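Local atomic coordinates of hypothetical protein PH1505 (Pyrococcus horikoshii, PDB entry 2CYJ), a protein that is of unknown function, a small single-domain member of the DUF498 (Mth938-like) family from a hyperthermophilic archaeon. Residues Pro50-Leu53 with Glu54-Val58; Ser80-Leu83 with Val84-Lys87. All coordinates share one frame; numbering follows the deposited sequence.

Contact 1 (Pro50-Leu53 with Glu54-Val58)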
# COMPACT_ATOMS: atom_id res chain seq x y z
N PRO A 50 13.16 2.30 1.03
CA PRO A 50 13.31 2.03 -0.40
C PRO A 50 13.63 0.61 -0.80
O PRO A 50 13.22 0.17 -1.87
CB PRO A 50 14.38 3.05 -0.83
CG PRO A 50 15.18 3.24 0.40
CD PRO A 50 14.13 3.31 1.49
N GLU A 51 14.35 -0.12 0.04
CA GLU A 51 14.66 -1.51 -0.27
C GLU A 51 13.38 -2.31 -0.39
O GLU A 51 13.28 -3.23 -1.21
CB GLU A 51 15.55 -2.12 0.82
CG GLU A 51 16.97 -1.57 0.86
CD GLU A 51 17.11 -0.25 1.63
OE1 GLU A 51 16.10 0.29 2.12
OE2 GLU A 51 18.26 0.23 1.75
N GLU A 52 12.38 -1.98 0.42
CA GLU A 52 11.12 -2.68 0.35
C GLU A 52 10.31 -2.20 -0.86
O GLU A 52 9.82 -3.00 -1.65
CB GLU A 52 10.28 -2.50 1.62
CG GLU A 52 8.95 -3.29 1.53
CD GLU A 52 7.96 -3.03 2.65
OE1 GLU A 52 6.77 -3.38 2.46
OE2 GLU A 52 8.34 -2.49 3.71
N LEU A 53 10.17 -0.88 -1.01
CA LEU A 53 9.39 -0.34 -2.11
C LEU A 53 9.85 -0.81 -3.49
O LEU A 53 9.04 -1.06 -4.38
CB LEU A 53 9.38 1.19 -2.06
CG LEU A 53 8.57 1.93 -3.13
CD1 LEU A 53 7.12 1.43 -3.16
CD2 LEU A 53 8.62 3.42 -2.84
N GLU A 54 11.15 -0.93 -3.68
CA GLU A 54 11.69 -1.35 -4.96
C GLU A 54 11.16 -2.72 -5.38
O GLU A 54 11.02 -2.99 -6.57
CB GLU A 54 13.22 -1.36 -4.91
CG GLU A 54 13.93 -1.63 -6.24
CD GLU A 54 14.12 -3.11 -6.54
OE1 GLU A 54 13.98 -3.95 -5.61
OE2 GLU A 54 14.42 -3.45 -7.70
N LYS A 55 10.85 -3.58 -4.41
CA LYS A 55 10.34 -4.92 -4.72
C LYS A 55 8.95 -4.86 -5.36
O LYS A 55 8.53 -5.83 -5.98
CB LYS A 55 10.24 -5.80 -3.46
CG LYS A 55 11.54 -6.01 -2.70
CD LYS A 55 12.58 -6.68 -3.58
CE LYS A 55 13.84 -6.95 -2.79
NZ LYS A 55 14.84 -7.69 -3.60
N TYR A 56 8.26 -3.73 -5.22
CA TYR A 56 6.91 -3.61 -5.77
C TYR A 56 6.88 -2.92 -7.12
O TYR A 56 5.80 -2.71 -7.67
CB TYR A 56 6.01 -2.87 -4.79
CG TYR A 56 6.06 -3.44 -3.39
CD1 TYR A 56 6.05 -2.61 -2.28
CD2 TYR A 56 6.16 -4.82 -3.19
CE1 TYR A 56 6.16 -3.13 -0.98
CE2 TYR A 56 6.27 -5.35 -1.90
CZ TYR A 56 6.27 -4.50 -0.81
OH TYR A 56 6.38 -5.01 0.46
N LEU A 57 8.05 -2.57 -7.64
CA LEU A 57 8.13 -1.93 -8.95
C LEU A 57 8.16 -3.05 -9.99
O LEU A 57 9.22 -3.41 -10.55
CB LEU A 57 9.39 -1.06 -9.03
CG LEU A 57 9.47 -0.04 -7.89
CD1 LEU A 57 10.73 0.79 -8.09
CD2 LEU A 57 8.24 0.86 -7.88
N VAL A 58 6.98 -3.61 -10.24
CA VAL A 58 6.81 -4.74 -11.14
C VAL A 58 5.96 -4.40 -12.36
O VAL A 58 6.23 -4.87 -13.46
CB VAL A 58 6.16 -5.92 -10.37
CG1 VAL A 58 5.94 -7.11 -11.28
CG2 VAL A 58 7.05 -6.32 -9.19
O HOH W 1 15.04 -3.84 -3.08

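Contact 2 (Ser80-Leu83 with Val84-Lys87)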
# COMPACT_ATOMS: atom_id res chain seq x y z
N SER A 80 12.29 6.67 0.00
CA SER A 80 11.28 5.89 -0.70
C SER A 80 10.51 6.83 -1.60
O SER A 80 10.22 6.50 -2.76
CB SER A 80 10.33 5.22 0.29
OG SER A 80 11.04 4.30 1.09
N LYS A 81 10.18 8.00 -1.08
CA LYS A 81 9.46 8.99 -1.86
C LYS A 81 10.29 9.41 -3.07
O LYS A 81 9.75 9.66 -4.15
CB LYS A 81 9.10 10.20 -1.00
CG LYS A 81 7.98 9.89 -0.01
CD LYS A 81 7.53 11.10 0.79
CE LYS A 81 8.54 11.49 1.85
NZ LYS A 81 7.97 12.40 2.88
N LYS A 82 11.61 9.46 -2.90
CA LYS A 82 12.50 9.84 -4.00
C LYS A 82 12.40 8.84 -5.15
O LYS A 82 12.43 9.20 -6.33
CB LYS A 82 13.94 9.91 -3.50
CG LYS A 82 14.96 10.39 -4.53
CD LYS A 82 14.90 11.90 -4.70
CE LYS A 82 16.00 12.37 -5.65
NZ LYS A 82 16.00 13.85 -5.79
N LEU A 83 12.28 7.56 -4.79
CA LEU A 83 12.19 6.49 -5.76
C LEU A 83 10.99 6.68 -6.70
O LEU A 83 11.05 6.31 -7.88
CB LEU A 83 12.09 5.16 -5.01
CG LEU A 83 12.35 3.84 -5.75
CD1 LEU A 83 13.67 3.91 -6.51
CD2 LEU A 83 12.38 2.71 -4.72
N VAL A 84 9.91 7.27 -6.19
CA VAL A 84 8.70 7.50 -6.98
C VAL A 84 8.34 8.98 -7.09
O VAL A 84 7.17 9.35 -7.20
CB VAL A 84 7.50 6.73 -6.38
CG1 VAL A 84 7.72 5.23 -6.55
CG2 VAL A 84 7.34 7.06 -4.91
N GLU A 85 9.36 9.83 -7.09
CA GLU A 85 9.15 11.27 -7.16
C GLU A 85 8.48 11.71 -8.47
O GLU A 85 7.92 12.80 -8.54
CB GLU A 85 10.48 11.99 -6.95
CG GLU A 85 11.49 11.80 -8.06
CD GLU A 85 12.80 12.53 -7.81
OE1 GLU A 85 12.78 13.53 -7.06
OE2 GLU A 85 13.83 12.12 -8.37
N ASP A 86 8.52 10.87 -9.50
CA ASP A 86 7.89 11.20 -10.78
C ASP A 86 6.45 10.71 -10.85
O ASP A 86 5.79 10.85 -11.89
CB ASP A 86 8.70 10.59 -11.93
CG ASP A 86 8.78 9.07 -11.87
OD1 ASP A 86 8.79 8.52 -10.75
OD2 ASP A 86 8.85 8.43 -12.94
N LYS A 87 5.94 10.17 -9.75
CA LYS A 87 4.58 9.65 -9.70
C LYS A 87 3.67 10.47 -8.79
O LYS A 87 4.13 11.33 -8.04
CB LYS A 87 4.61 8.20 -9.20
CG LYS A 87 5.52 7.26 -9.98
CD LYS A 87 5.11 7.17 -11.44
CE LYS A 87 5.87 6.07 -12.16
NZ LYS A 87 5.48 5.99 -13.60
O HOH W 2 9.11 6.06 -10.22

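Contact 1 (Pro50-Leu53 with Glu54-Val58)
Glu52 and Tyr56 meet across the last turn of the short helix 50-54 and the type I turn, Glu54 to Leu57, that leads out of it. Tyr56 OH donates to Glu52 OE1 at 2.6 Å. The acceptor uses its anti lone pair, on the side away from OE2. The oxygen lies at the edge of the ring and in its plane, while the carboxylate itself stands nearly upright to that plane, at 83°. Glu52 reaches the hydroxyl with an extended chain, its CG anti to the backbone N (chi1 -179°). The CG methylene also passes close to the hydroxyl. One face of the ring receives the backbone oxygen Glu52 O, displaced toward the rim and 3.7 Å from CE1 of Tyr56. Leu53 adds a looser apolar contact, CD1 to CD1 of Tyr56 at 4.3 Å.

The backbone records how the helix runs out. Glu54 N still bonds to Pro50 O, four residues back, at 3.0 Å. The next two bonds span three residues: Lys55 N to Glu52 O, and Tyr56 N to Leu53 O at 2.9 Å. In both, the donor sits well above the carbonyl plane.

A second shell fixes the buried carboxylate. Glu52 OE1 is gripped by Arg33 NE, in a salt bridge, as well as by the tyrosine hydroxyl, and OE2 by a hydrogen bond with Ser38 OG. Met34 N hydrogen-bonds to the same Tyr56 hydroxyl. Behind this, the side chains of Leu53 and Tyr56 pack on Ile113 of strand 110-115. On the exposed side, a water donates to Glu51 O at 2.6 Å and to Glu54 OE1 at 2.7 Å.

Contact 2 (Ser80-Leu83 with Val84-Lys87)
The torsions of both chains put Lys82 beside Glu85. The lysine has CG anti to its own N and then bends at chi2 (78°). The glutamate sets CG between N and the carbonyl carbon (chi1 68°) and runs on extended. The two chains therefore lie alongside each other and point the same way. Lys82 NZ is 3.5 Å from Glu85 OE1, a weak hydrogen bond within a salt bridge on the surface. The lysine methylenes CD and CE lie against the same carboxylate. Glu85 CG also rests 3.3 Å from Lys82 O.

Next to this pair, the last backbone bonds span three residues. Glu85 N bonds to Lys82 O at 3.2 Å, from high above the carbonyl plane, and Val84 N makes a weak bond to Lys81 O. A type I turn from Val84 to Lys87 follows. A water donates to both Leu83 O and Asp86 OD1.

Val84 is the buried residue of the turn. Its CG2 sits 3.6 Å from Lys81 O and equally far from Ser80 O, and its side chain packs on Val89. A glycine here would probably leave a gap between the helix end and Val89, and let the turn backbone move more freely. The helix lies against helix 50-54 through Ser80, whose OG hydrogen-bonds to Leu48 O. At the other end, the turn enters strand 88-92, an edge strand that includes Val89.

Overall arrangement
Both contacts are places where a short helix unwinds through a type I turn, but they join different elements. Contact 1 leaves helix 50-54 on the way to strand 63-68. Contact 2 leaves helix 78-83 for strand 88-92, at the edge of the mixed sheet. Their centres are about 11 Å apart, and the helices touch, with Leu53 CD2 3.5 Å from Ser80 O. Each contact is partly buried. In contact 1 the buried part is polar as well as apolar, with a carboxylate and a hydroxyl bonded to each other and to residues outside the turn. In contact 2 the ion pair is weak and exposed, and a single valine provides the buried apolar side of the turn.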